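Local coordinates for dihydropteroate synthase (PDB 6OMZ), which probably condenses para-aminobenzoate with 6-hydroxymethyl-7,8-dihydropterin diphosphate to make 7,8-dihydropteroate, a folate precursor, and here binds pterin-6-yl-methyl-monophosphate, at residues H210-L215 and V258-H263; I42-A47 and I89-A94; D178-A183 and E188-D193. The protein carries 1 engineered substitution. One frame throughout, in Å; residues are numbered along the deposited sequence. Where two conformers were deposited one is given.

Contact 1: H210-L215 and V258-H263; sequences HALPDL and VLAAMH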
ATOM      1  N   HIS A 210      12.083   8.086  -9.472  1.00 10.93           N
ATOM      2  CA  HIS A 210      12.759   9.333  -9.806  1.00 13.47           C
ATOM      3  C   HIS A 210      11.762  10.422 -10.175  1.00 17.00           C
ATOM      4  O   HIS A 210      12.004  11.612  -9.910  1.00 14.08           O
ATOM      5  CB  HIS A 210      13.749   9.135 -10.945  1.00 12.02           C
ATOM      6  CG  HIS A 210      14.501  10.386 -11.286  1.00 15.22           C
ATOM      7  ND1 HIS A 210      14.084  11.264 -12.265  1.00 19.94           N
ATOM      8  CD2 HIS A 210      15.607  10.940 -10.728  1.00 17.60           C
ATOM      9  CE1 HIS A 210      14.925  12.286 -12.325  1.00 19.92           C
ATOM     10  NE2 HIS A 210      15.858  12.113 -11.402  1.00 22.70           N
ATOM     11  N   ALA A 211      10.641  10.039 -10.781  1.00 13.71           N
ATOM     12  CA  ALA A 211       9.610  10.988 -11.173  1.00 14.98           C
ATOM     13  C   ALA A 211       8.580  11.215 -10.079  1.00 13.43           C
ATOM     14  O   ALA A 211       7.549  11.836 -10.345  1.00 20.40           O
ATOM     15  CB  ALA A 211       8.919  10.518 -12.457  1.00 14.74           C
ATOM     16  N   LEU A 212       8.837  10.735  -8.861  1.00 13.37           N
ATOM     17  CA  LEU A 212       7.910  10.982  -7.761  1.00 13.99           C
ATOM     18  C   LEU A 212       7.535  12.454  -7.600  1.00 15.54           C
ATOM     19  O   LEU A 212       6.339  12.728  -7.416  1.00 14.48           O
ATOM     20  CB  LEU A 212       8.489  10.401  -6.458  1.00 18.63           C
ATOM     21  CG  LEU A 212       7.633  10.481  -5.191  1.00 17.73           C
ATOM     22  CD1 LEU A 212       6.241   9.895  -5.432  1.00 18.66           C
ATOM     23  CD2 LEU A 212       8.338   9.763  -4.031  1.00 19.41           C
ATOM     24  N   PRO A 213       8.457  13.435  -7.670  1.00 19.35           N
ATOM     25  CA  PRO A 213       8.018  14.841  -7.588  1.00 19.37           C
ATOM     26  C   PRO A 213       6.961  15.211  -8.620  1.00 22.42           C
ATOM     27  O   PRO A 213       6.041  15.983  -8.307  1.00 22.26           O
ATOM     28  CB  PRO A 213       9.316  15.627  -7.820  1.00 15.16           C
ATOM     29  CG  PRO A 213      10.393  14.702  -7.363  1.00 18.65           C
ATOM     30  CD  PRO A 213       9.930  13.329  -7.733  1.00 16.75           C
ATOM     31  N   ASP A 214       7.081  14.692  -9.847  1.00 16.40           N
ATOM     32  CA  ASP A 214       6.064  14.936 -10.873  1.00 24.17           C
ATOM     33  C   ASP A 214       4.698  14.467 -10.401  1.00 24.41           C
ATOM     34  O   ASP A 214       3.691  15.163 -10.567  1.00 20.98           O
ATOM     35  CB  ASP A 214       6.426  14.220 -12.177  1.00 27.95           C
ATOM     36  CG  ASP A 214       7.496  14.932 -12.969  1.00 55.05           C
ATOM     37  OD1 ASP A 214       7.939  16.020 -12.542  1.00 60.80           O
ATOM     38  OD2 ASP A 214       7.895  14.393 -14.030  1.00 65.93           O
ATOM     39  N   LEU A 215       4.646  13.272  -9.811  1.00 18.60           N
ATOM     40  CA  LEU A 215       3.367  12.734  -9.369  1.00 14.35           C
ATOM     41  C   LEU A 215       2.862  13.485  -8.139  1.00 16.37           C
ATOM     42  O   LEU A 215       1.662  13.770  -8.022  1.00 19.50           O
ATOM     43  CB  LEU A 215       3.518  11.231  -9.107  1.00 15.48           C
ATOM     44  CG  LEU A 215       2.291  10.316  -9.114  1.00 19.67           C
ATOM     45  CD1 LEU A 215       1.575  10.315 -10.490  1.00 15.08           C
ATOM     46  CD2 LEU A 215       2.709   8.907  -8.742  1.00 16.94           C
ATOM     47  N   VAL A 258      12.904   7.255   3.082  1.00 11.98           N
ATOM     48  CA  VAL A 258      13.542   8.559   3.263  1.00 10.18           C
ATOM     49  C   VAL A 258      13.509   9.371   1.970  1.00 12.62           C
ATOM     50  O   VAL A 258      13.191  10.568   1.978  1.00 12.76           O
ATOM     51  CB  VAL A 258      14.976   8.372   3.785  1.00 11.50           C
ATOM     52  CG1 VAL A 258      15.797   9.660   3.592  1.00 13.05           C
ATOM     53  CG2 VAL A 258      14.926   8.007   5.249  1.00 16.55           C
ATOM     54  N   LEU A 259      13.864   8.748   0.841  1.00 10.23           N
ATOM     55  CA  LEU A 259      13.878   9.492  -0.417  1.00  9.20           C
ATOM     56  C   LEU A 259      12.462   9.861  -0.837  1.00 12.76           C
ATOM     57  O   LEU A 259      12.224  10.960  -1.354  1.00 15.76           O
ATOM     58  CB  LEU A 259      14.583   8.679  -1.509  1.00 11.38           C
ATOM     59  CG  LEU A 259      16.092   8.468  -1.306  1.00 16.62           C
ATOM     60  CD1 LEU A 259      16.673   7.555  -2.374  1.00 17.61           C
ATOM     61  CD2 LEU A 259      16.838   9.803  -1.302  1.00 17.84           C
ATOM     62  N   ALA A 260      11.503   8.964  -0.595  1.00 12.08           N
ATOM     63  CA  ALA A 260      10.108   9.309  -0.849  1.00 14.48           C
ATOM     64  C   ALA A 260       9.666  10.488   0.009  1.00 14.44           C
ATOM     65  O   ALA A 260       9.005  11.410  -0.484  1.00 14.74           O
ATOM     66  CB  ALA A 260       9.216   8.098  -0.592  1.00 11.87           C
ATOM     67  N   ALA A 261      10.019  10.476   1.301  1.00 11.57           N
ATOM     68  CA  ALA A 261       9.660  11.602   2.157  1.00 12.77           C
ATOM     69  C   ALA A 261      10.280  12.899   1.650  1.00 16.72           C
ATOM     70  O   ALA A 261       9.613  13.942   1.624  1.00 13.47           O
ATOM     71  CB  ALA A 261      10.080  11.335   3.603  1.00 16.78           C
ATOM     72  N   MET A 262      11.561  12.854   1.256  1.00 15.33           N
ATOM     73  CA  MET A 262      12.246  14.055   0.785  1.00 18.24           C
ATOM     74  C   MET A 262      11.591  14.624  -0.465  1.00 19.57           C
ATOM     75  O   MET A 262      11.648  15.836  -0.699  1.00 15.76           O
ATOM     76  CB  MET A 262      13.722  13.751   0.511  1.00 19.03           C
ATOM     77  CG  MET A 262      14.537  13.454   1.777  1.00 20.53           C
ATOM     78  SD  MET A 262      16.219  12.922   1.358  1.00 24.02           S
ATOM     79  CE  MET A 262      16.430  13.783  -0.201  1.00 31.17           C
ATOM     80  N   HIS A 263      10.969  13.773  -1.276  1.00 17.37           N
ATOM     81  CA  HIS A 263      10.393  14.199  -2.540  1.00 20.11           C
ATOM     82  C   HIS A 263       8.881  14.381  -2.470  1.00 20.55           C
ATOM     83  O   HIS A 263       8.229  14.483  -3.512  1.00 23.67           O
ATOM     84  CB  HIS A 263      10.790  13.210  -3.636  1.00 16.86           C
ATOM     85  CG  HIS A 263      12.239  13.305  -4.000  1.00 12.02           C
ATOM     86  ND1 HIS A 263      12.779  14.429  -4.585  1.00 17.81           N
ATOM     87  CD2 HIS A 263      13.268  12.443  -3.816  1.00 16.55           C
ATOM     88  CE1 HIS A 263      14.076  14.245  -4.775  1.00 17.89           C
ATOM     89  NE2 HIS A 263      14.396  13.047  -4.317  1.00 16.03           N
TER

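Contact 2: I42-A47 and I89-A94; sequences IDTDRA and IRELAA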
ATOM      1  N   ILE A  42      -6.993 -19.586  11.391  1.00 23.86           N
ATOM      2  CA  ILE A  42      -6.916 -18.135  11.385  1.00 24.24           C
ATOM      3  C   ILE A  42      -6.684 -17.655  12.808  1.00 30.11           C
ATOM      4  O   ILE A  42      -7.262 -18.188  13.765  1.00 26.81           O
ATOM      5  CB  ILE A  42      -8.192 -17.529  10.775  1.00 27.47           C
ATOM      6  CG1 ILE A  42      -8.187 -17.731   9.264  1.00 41.01           C
ATOM      7  CG2 ILE A  42      -8.276 -16.042  11.065  1.00 25.38           C
ATOM      8  CD1 ILE A  42      -7.187 -16.827   8.561  1.00 46.83           C
ATOM      9  N   ASP A  43      -5.788 -16.674  12.963  1.00 22.23           N
ATOM     10  CA  ASP A  43      -5.316 -16.260  14.285  1.00 26.35           C
ATOM     11  C   ASP A  43      -5.511 -14.754  14.416  1.00 23.73           C
ATOM     12  O   ASP A  43      -4.586 -13.966  14.200  1.00 23.35           O
ATOM     13  CB  ASP A  43      -3.857 -16.674  14.499  1.00 28.06           C
ATOM     14  CG  ASP A  43      -3.396 -16.473  15.934  1.00 28.95           C
ATOM     15  OD1 ASP A  43      -4.059 -15.726  16.687  1.00 28.20           O
ATOM     16  OD2 ASP A  43      -2.361 -17.062  16.312  1.00 34.64           O
ATOM     17  N   THR A  44      -6.726 -14.366  14.800  1.00 24.01           N
ATOM     18  CA  THR A  44      -7.046 -12.952  14.972  1.00 19.22           C
ATOM     19  C   THR A  44      -6.113 -12.289  15.977  1.00 18.93           C
ATOM     20  O   THR A  44      -5.610 -11.188  15.735  1.00 18.82           O
ATOM     21  CB  THR A  44      -8.500 -12.806  15.426  1.00 21.73           C
ATOM     22  OG1 THR A  44      -9.364 -13.267  14.391  1.00 24.27           O
ATOM     23  CG2 THR A  44      -8.819 -11.356  15.758  1.00 30.03           C
ATOM     24  N   ASP A  45      -5.887 -12.941  17.125  1.00 20.84           N
ATOM     25  CA  ASP A  45      -5.085 -12.325  18.184  1.00 23.29           C
ATOM     26  C   ASP A  45      -3.659 -12.039  17.718  1.00 26.60           C
ATOM     27  O   ASP A  45      -3.063 -11.028  18.107  1.00 24.34           O
ATOM     28  CB  ASP A  45      -5.067 -13.214  19.430  1.00 26.47           C
ATOM     29  CG  ASP A  45      -6.443 -13.361  20.065  1.00 41.24           C
ATOM     30  OD1 ASP A  45      -7.309 -12.488  19.835  1.00 42.93           O
ATOM     31  OD2 ASP A  45      -6.655 -14.352  20.796  1.00 47.47           O
ATOM     32  N   ARG A  46      -3.082 -12.930  16.909  1.00 19.19           N
ATOM     33  CA  ARG A  46      -1.731 -12.690  16.406  1.00 20.17           C
ATOM     34  C   ARG A  46      -1.699 -11.462  15.506  1.00 16.51           C
ATOM     35  O   ARG A  46      -0.771 -10.647  15.589  1.00 16.25           O
ATOM     36  CB  ARG A  46      -1.213 -13.916  15.652  1.00 24.84           C
ATOM     37  CG  ARG A  46       0.290 -13.880  15.378  1.00 34.57           C
ATOM     38  CD  ARG A  46       0.658 -14.371  13.984  1.00 43.54           C
ATOM     39  NE  ARG A  46       0.775 -15.825  13.881  1.00 55.87           N
ATOM     40  CZ  ARG A  46       1.921 -16.480  13.705  1.00 62.61           C
ATOM     41  NH1 ARG A  46       3.069 -15.820  13.610  1.00 63.40           N
ATOM     42  NH2 ARG A  46       1.918 -17.804  13.614  1.00 66.24           N
ATOM     43  N   ALA A  47      -2.708 -11.313  14.639  1.00 16.68           N
ATOM     44  CA  ALA A  47      -2.753 -10.157  13.749  1.00 15.82           C
ATOM     45  C   ALA A  47      -2.998  -8.876  14.531  1.00 17.16           C
ATOM     46  O   ALA A  47      -2.411  -7.831  14.224  1.00 16.21           O
ATOM     47  CB  ALA A  47      -3.835 -10.349  12.679  1.00 19.66           C
ATOM     48  N   ILE A  89      -9.872  -5.728  12.464  1.00 15.43           N
ATOM     49  CA  ILE A  89     -10.166  -4.305  12.351  1.00 13.88           C
ATOM     50  C   ILE A  89     -10.972  -3.833  13.551  1.00 15.91           C
ATOM     51  O   ILE A  89     -10.730  -2.741  14.080  1.00 18.13           O
ATOM     52  CB  ILE A  89     -10.894  -4.027  11.020  1.00 14.68           C
ATOM     53  CG1 ILE A  89      -9.961  -4.332   9.837  1.00 13.77           C
ATOM     54  CG2 ILE A  89     -11.380  -2.573  10.955  1.00 15.00           C
ATOM     55  CD1 ILE A  89     -10.690  -4.366   8.476  1.00 15.59           C
ATOM     56  N   ARG A  90     -11.946  -4.634  13.994  1.00 12.02           N
ATOM     57  CA  ARG A  90     -12.759  -4.229  15.139  1.00 16.78           C
ATOM     58  C   ARG A  90     -11.906  -4.015  16.385  1.00 21.25           C
ATOM     59  O   ARG A  90     -12.082  -3.022  17.108  1.00 18.44           O
ATOM     60  CB  ARG A  90     -13.857  -5.260  15.418  1.00 19.56           C
ATOM     61  CG  ARG A  90     -15.145  -5.037  14.627  1.00 28.92           C
ATOM     62  CD  ARG A  90     -16.286  -5.916  15.156  1.00 30.09           C
ATOM     63  NE  ARG A  90     -16.031  -7.337  14.914  1.00 33.48           N
ATOM     64  CZ  ARG A  90     -16.373  -7.981  13.798  1.00 33.15           C
ATOM     65  NH1 ARG A  90     -16.987  -7.334  12.815  1.00 30.62           N
ATOM     66  NH2 ARG A  90     -16.099  -9.274  13.663  1.00 29.87           N
ATOM     67  N   GLU A  91     -10.968  -4.925  16.656  1.00 15.78           N
ATOM     68  CA  GLU A  91     -10.181  -4.791  17.883  1.00 18.73           C
ATOM     69  C   GLU A  91      -9.179  -3.637  17.793  1.00 19.14           C
ATOM     70  O   GLU A  91      -8.950  -2.929  18.782  1.00 19.33           O
ATOM     71  CB  GLU A  91      -9.482  -6.112  18.199  1.00 22.22           C
ATOM     72  CG  GLU A  91     -10.461  -7.262  18.338  1.00 43.94           C
ATOM     73  CD  GLU A  91      -9.838  -8.520  18.905  1.00 61.51           C
ATOM     74  OE1 GLU A  91      -8.877  -8.410  19.697  1.00 68.77           O
ATOM     75  OE2 GLU A  91     -10.316  -9.622  18.559  1.00 66.29           O
ATOM     76  N   LEU A  92      -8.583  -3.419  16.617  1.00 15.60           N
ATOM     77  CA  LEU A  92      -7.633  -2.318  16.482  1.00 22.04           C
ATOM     78  C   LEU A  92      -8.345  -0.970  16.500  1.00 18.84           C
ATOM     79  O   LEU A  92      -7.835   0.002  17.068  1.00 16.94           O
ATOM     80  CB  LEU A  92      -6.814  -2.482  15.199  1.00 16.86           C
ATOM     81  CG  LEU A  92      -5.859  -3.684  15.138  1.00 15.92           C
ATOM     82  CD1 LEU A  92      -5.202  -3.781  13.771  1.00 19.20           C
ATOM     83  CD2 LEU A  92      -4.787  -3.603  16.243  1.00 17.66           C
ATOM     84  N   ALA A  93      -9.521  -0.890  15.872  1.00 19.43           N
ATOM     85  CA  ALA A  93     -10.276   0.357  15.880  1.00 21.06           C
ATOM     86  C   ALA A  93     -10.713   0.728  17.288  1.00 18.09           C
ATOM     87  O   ALA A  93     -10.768   1.914  17.624  1.00 21.83           O
ATOM     88  CB  ALA A  93     -11.490   0.245  14.951  1.00 21.94           C
ATOM     89  N   ALA A  94     -11.004  -0.267  18.133  1.00 20.86           N
ATOM     90  CA  ALA A  94     -11.382   0.011  19.517  1.00 21.27           C
ATOM     91  C   ALA A  94     -10.252   0.653  20.315  1.00 26.53           C
ATOM     92  O   ALA A  94     -10.513   1.223  21.379  1.00 28.58           O
ATOM     93  CB  ALA A  94     -11.832  -1.274  20.217  1.00 22.04           C
TER

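Contact 3: D178-A183 and E188-D193; sequences DAAVTA and ERLVID. With PMM (pterin-6-yl-methyl-monophosphate), chain D.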
ATOM      1  N   ASP A 178     -10.554  11.048 -11.859  1.00 14.02           N
ATOM      2  CA  ASP A 178     -11.720  11.616 -12.545  1.00 18.55           C
ATOM      3  C   ASP A 178     -12.954  10.739 -12.399  1.00 17.34           C
ATOM      4  O   ASP A 178     -14.066  11.245 -12.191  1.00 21.04           O
ATOM      5  CB  ASP A 178     -11.434  11.804 -14.034  1.00 26.46           C
ATOM      6  CG  ASP A 178     -10.533  12.969 -14.309  1.00 36.28           C
ATOM      7  OD1 ASP A 178     -10.471  13.879 -13.454  1.00 36.25           O
ATOM      8  OD2 ASP A 178      -9.902  12.980 -15.384  1.00 36.94           O
ATOM      9  N   ALA A 179     -12.791   9.427 -12.564  1.00 18.05           N
ATOM     10  CA  ALA A 179     -13.945   8.541 -12.483  1.00 22.01           C
ATOM     11  C   ALA A 179     -14.494   8.496 -11.063  1.00 18.89           C
ATOM     12  O   ALA A 179     -15.715   8.405 -10.867  1.00 18.98           O
ATOM     13  CB  ALA A 179     -13.569   7.144 -12.973  1.00 23.35           C
ATOM     14  N   ALA A 180     -13.606   8.569 -10.064  1.00 16.30           N
ATOM     15  CA  ALA A 180     -14.051   8.634  -8.674  1.00 17.67           C
ATOM     16  C   ALA A 180     -14.879   9.888  -8.427  1.00 15.19           C
ATOM     17  O   ALA A 180     -15.975   9.822  -7.852  1.00 17.08           O
ATOM     18  CB  ALA A 180     -12.841   8.585  -7.737  1.00 15.45           C
ATOM     19  N   VAL A 181     -14.376  11.046  -8.869  1.00 15.64           N
ATOM     20  CA  VAL A 181     -15.104  12.299  -8.672  1.00 20.08           C
ATOM     21  C   VAL A 181     -16.449  12.266  -9.395  1.00 25.19           C
ATOM     22  O   VAL A 181     -17.474  12.694  -8.848  1.00 24.58           O
ATOM     23  CB  VAL A 181     -14.235  13.491  -9.116  1.00 24.88           C
ATOM     24  CG1 VAL A 181     -15.016  14.801  -9.035  1.00 24.63           C
ATOM     25  CG2 VAL A 181     -12.994  13.575  -8.252  1.00 22.11           C
ATOM     26  N   THR A 182     -16.476  11.735 -10.623  1.00 20.65           N
ATOM     27  CA  THR A 182     -17.741  11.601 -11.349  1.00 20.36           C
ATOM     28  C   THR A 182     -18.747  10.756 -10.578  1.00 23.92           C
ATOM     29  O   THR A 182     -19.955  11.040 -10.593  1.00 21.80           O
ATOM     30  CB  THR A 182     -17.481  10.997 -12.728  1.00 24.09           C
ATOM     31  OG1 THR A 182     -16.750  11.943 -13.515  1.00 27.55           O
ATOM     32  CG2 THR A 182     -18.782  10.651 -13.438  1.00 29.03           C
ATOM     33  N   ALA A 183     -18.267   9.726  -9.883  1.00 17.67           N
ATOM     34  CA  ALA A 183     -19.120   8.878  -9.064  1.00 18.56           C
ATOM     35  C   ALA A 183     -19.539   9.533  -7.751  1.00 25.88           C
ATOM     36  O   ALA A 183     -20.334   8.938  -7.016  1.00 25.09           O
ATOM     37  CB  ALA A 183     -18.402   7.559  -8.768  1.00 16.74           C
ATOM     38  N   GLU A 188     -10.826  15.841  -2.548  1.00 22.50           N
ATOM     39  CA  GLU A 188      -9.913  15.904  -1.417  0.58 18.27           C
ATOM     40  C   GLU A 188      -9.695  14.548  -0.749  1.00 23.28           C
ATOM     41  O   GLU A 188      -8.743  14.408   0.019  1.00 23.38           O
ATOM     42  CB  GLU A 188     -10.428  16.906  -0.380  0.58 24.50           C
ATOM     43  CG  GLU A 188     -10.501  18.358  -0.863  0.58 28.66           C
ATOM     44  CD  GLU A 188     -11.738  18.665  -1.694  0.58 28.15           C
ATOM     45  OE1 GLU A 188     -12.613  17.784  -1.846  0.58 20.12           O
ATOM     46  OE2 GLU A 188     -11.835  19.806  -2.196  0.58 31.69           O
ATOM     47  N   ARG A 189     -10.531  13.549  -1.027  1.00 18.77           N
ATOM     48  CA  ARG A 189     -10.425  12.264  -0.343  1.00 17.86           C
ATOM     49  C   ARG A 189      -9.655  11.213  -1.138  1.00 18.89           C
ATOM     50  O   ARG A 189      -9.565  10.064  -0.707  1.00 20.20           O
ATOM     51  CB  ARG A 189     -11.825  11.754   0.012  1.00 22.31           C
ATOM     52  CG  ARG A 189     -12.539  12.697   0.977  1.00 22.23           C
ATOM     53  CD  ARG A 189     -13.651  12.020   1.754  1.00 29.45           C
ATOM     54  NE  ARG A 189     -14.140  12.881   2.832  1.00 31.95           N
ATOM     55  CZ  ARG A 189     -15.267  13.582   2.787  1.00 28.24           C
ATOM     56  NH1 ARG A 189     -16.053  13.525   1.719  1.00 31.30           N
ATOM     57  NH2 ARG A 189     -15.621  14.335   3.820  1.00 30.47           N
ATOM     58  N   LEU A 190      -9.058  11.579  -2.259  1.00 18.83           N
ATOM     59  CA  LEU A 190      -8.345  10.611  -3.075  1.00 11.94           C
ATOM     60  C   LEU A 190      -6.852  10.627  -2.776  1.00 16.10           C
ATOM     61  O   LEU A 190      -6.268  11.679  -2.508  1.00 19.54           O
ATOM     62  CB  LEU A 190      -8.597  10.885  -4.553  1.00 12.55           C
ATOM     63  CG  LEU A 190     -10.083  10.671  -4.822  1.00 22.87           C
ATOM     64  CD1 LEU A 190     -10.517  11.377  -6.085  1.00 22.10           C
ATOM     65  CD2 LEU A 190     -10.387   9.166  -4.871  1.00 13.79           C
ATOM     66  N   VAL A 191      -6.255   9.438  -2.800  1.00 12.11           N
ATOM     67  CA  VAL A 191      -4.817   9.218  -2.740  1.00 12.95           C
ATOM     68  C   VAL A 191      -4.466   8.365  -3.954  1.00 10.77           C
ATOM     69  O   VAL A 191      -5.271   7.535  -4.391  1.00 12.63           O
ATOM     70  CB  VAL A 191      -4.422   8.513  -1.417  1.00 11.84           C
ATOM     71  CG1 VAL A 191      -2.918   8.218  -1.358  1.00 11.41           C
ATOM     72  CG2 VAL A 191      -4.882   9.344  -0.198  1.00 12.97           C
ATOM     73  N   ILE A 192      -3.278   8.587  -4.529  1.00 11.28           N
ATOM     74  CA  ILE A 192      -2.832   7.765  -5.651  1.00 11.93           C
ATOM     75  C   ILE A 192      -1.511   7.090  -5.298  1.00 14.63           C
ATOM     76  O   ILE A 192      -0.761   7.549  -4.434  1.00 12.84           O
ATOM     77  CB  ILE A 192      -2.697   8.575  -6.956  1.00 10.39           C
ATOM     78  CG1 ILE A 192      -1.790   9.790  -6.745  1.00 11.97           C
ATOM     79  CG2 ILE A 192      -4.097   8.968  -7.470  1.00  9.37           C
ATOM     80  CD1 ILE A 192      -1.578  10.643  -8.007  1.00 16.76           C
ATOM     81  N   ASP A 193      -1.220   5.987  -6.005  1.00  9.31           N
ATOM     82  CA  ASP A 193      -0.068   5.130  -5.682  1.00 10.26           C
ATOM     83  C   ASP A 193       0.413   4.575  -7.022  1.00 10.03           C
ATOM     84  O   ASP A 193      -0.406   4.011  -7.757  1.00 10.89           O
ATOM     85  CB  ASP A 193      -0.491   4.001  -4.721  1.00 13.63           C
ATOM     86  CG  ASP A 193       0.658   3.071  -4.305  1.00 14.03           C
ATOM     87  OD1 ASP A 193       1.588   2.826  -5.098  1.00 14.37           O
ATOM     88  OD2 ASP A 193       0.600   2.551  -3.165  1.00 11.79           O
TER
HETATM   89  N5  PMM D 303       1.455  -3.709  -2.439  1.00 14.18           N
HETATM   90  C6  PMM D 303       0.816  -4.821  -2.029  1.00 14.78           C
HETATM   91  C7  PMM D 303      -0.448  -4.743  -1.470  1.00 15.40           C
HETATM   92  N8  PMM D 303      -1.141  -3.609  -1.320  1.00 13.64           N
HETATM   93  N1  PMM D 303      -1.252  -1.367  -1.647  1.00 12.58           N
HETATM   94  C2  PMM D 303      -0.716  -0.235  -2.096  1.00 13.20           C
HETATM   95  N2  PMM D 303      -1.427   0.895  -2.053  1.00 13.00           N
HETATM   96  N3  PMM D 303       0.536  -0.166  -2.638  1.00 12.60           N
HETATM   97  C4  PMM D 303       1.388  -1.238  -2.799  1.00 12.74           C
HETATM   98  O4  PMM D 303       2.510  -1.088  -3.273  1.00 13.87           O
HETATM   99  C4A PMM D 303       0.829  -2.525  -2.334  1.00 13.31           C
HETATM  100  C8A PMM D 303      -0.501  -2.516  -1.760  1.00 10.53           C
HETATM  101  C9  PMM D 303       1.487  -6.133  -2.311  1.00 16.08           C
HETATM  102  O10 PMM D 303       2.666  -6.270  -1.474  1.00 23.78           O
HETATM  103  PA  PMM D 303       2.765  -6.988  -0.013  1.00 19.05           P
HETATM  104  O1P PMM D 303       4.173  -6.792   0.417  1.00 21.55           O
HETATM  105  O2P PMM D 303       1.781  -6.313   0.943  1.00 16.53           O
HETATM  106  O3P PMM D 303       2.391  -8.456  -0.172  1.00 20.79           O

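Contact 1: H210-L215 and V258-H263
H263, the first residue beyond the end of helix 250-262, lays its side chain against the ring of P213. Its CB faces the start of helix 212-216, lying 4.0 Å from P213 CG and 4.2 Å from L212 CD2. At chi1 -71° the imidazole turns back beside its own backbone N, and H263 CG comes 4.1 Å from P213 CG. One bond further out, ND1 makes the closest approach of this pair, 3.7 Å from P213 CG. The two rings meet at a slant. Proline suits its place in the first turn, because no helical bond there needs the amide hydrogen it lacks, and its ring offers carbon to the imidazole. Beside this pair L212 reaches across: CG stands anti to the backbone N (chi1 -176°), carrying CD2 to 3.7 Å from A260 CA. With only a methyl on A260, the leucine can come right up to the helix backbone. In the outer layer of the barrel, helix 212-216 has helix 165-182 on another flank, with L215 on L173, and L212 rests on V222 just before strand 223-224; helix 250-262 is backed by helix 273-287 through A261 on L280 and L283.

Contact 2: I42-A47 and I89-A94
T44 and E91 make the one van der Waals touch between these segments: the methyl CG2 of T44 lies 3.6 Å from OE2 of E91. Threonine's branching decides which group faces across, since CG2 stands anti to the backbone N and OG1 turns the other way beside that N. From the opposite helix E91 reaches out with its chain extended beyond CG (chi2 -169°), so that its carboxylate, rather than its methylenes, arrives at the methyl. The backbones are well separated, with CA of D45 9.1 Å from CA of E91, and the extended glutamate spans most of the distance to the threonine methyl.

The nearest charged groups are alike. D45 OD1 and E91 OE2 are 4.3 Å apart and probably both charged, a mild repulsion that solvent would be expected to screen at this surface. Both helices belong to the outer layer of a TIM barrel: helix 44-56 leads, through a loop, to strand 61-65, and helix 78-93 likewise to strand 98-102. Further in from the surface, the packing turns apolar, with T44 on P87 and V88, A47 on V88, and I89 and L92 on I99.

Hydrogen bonding serves the helix start. D43 is the N-cap of helix 44-56, and its OD1 accepts from R46 N at 3.0 Å (157°), the donor standing well above the carboxylate plane. Aspartate suits this position because its short side chain can bend back to a first-turn amide, and its charge probably interacts favourably with the helix dipole. D43 N is bonded to OG of S34, tying the cap to helix 30-35.

Contact 3: D178-A183 and E188-D193
Two first torsions aim L190 and V181 at each other. L190 has CG beside its backbone N (chi1 -64°), which sends its forked tip toward helix 165-182, while V181, at chi1 175°, holds CG2 anti to its carbonyl carbon and facing the leucine. The fork then grips A180: A180 CB lies 3.8 Å from L190 CD2 and 4.0 Å from L190 CD1. The same CD1 is 4.0 Å from V181 CG2. Alanine fits where the helix comes nearest the strand, and leucine fills the interval between them, with V177 and L145 also against it. This is the layering of a TIM barrel, an outer helix followed, after a short loop and 3-10 turn, by the parallel strand 190-193. That strand bonds to strand 143-146 through V191 and to strand 223-224 through I192, which closes the barrel. At its end D193 reaches the pterin pocket. One oxygen, OD2, accepts two hydrogen bonds from pterin-6-yl-methyl-monophosphate, from N3 at 2.8 Å (151°) and from N2 at 2.8 Å, so the carboxylate reads two adjacent donors. D193 OD1 is held by G195 N, which, with the pterin bonds on OD2, probably helps to fix the rotation of the carboxylate.

Contact 3 is buried and joins an outer helix to the barrel strand that carries D193 to the pterin, whereas contact 2 lies on the surface, about 17 Å away at its nearest atoms, and joins two helices of the outer layer. Contact 1 is intermediate: also helix against helix, with a buried leucine and alanine beside a more open proline-histidine pair. Contacts 1 and 3 share a border, where L215 CD1 meets I192 CD1 at 4.0 Å; helix 165-182, part of contact 3, also packs on L215. The helix-strand interface of contact 3 is aliphatic, with a polar exception in the buried carboxylate of D193; contact 1 mixes apolar groups with imidazole, and contact 2, across the chain's centre from contact 1, has carboxylates and a helix cap.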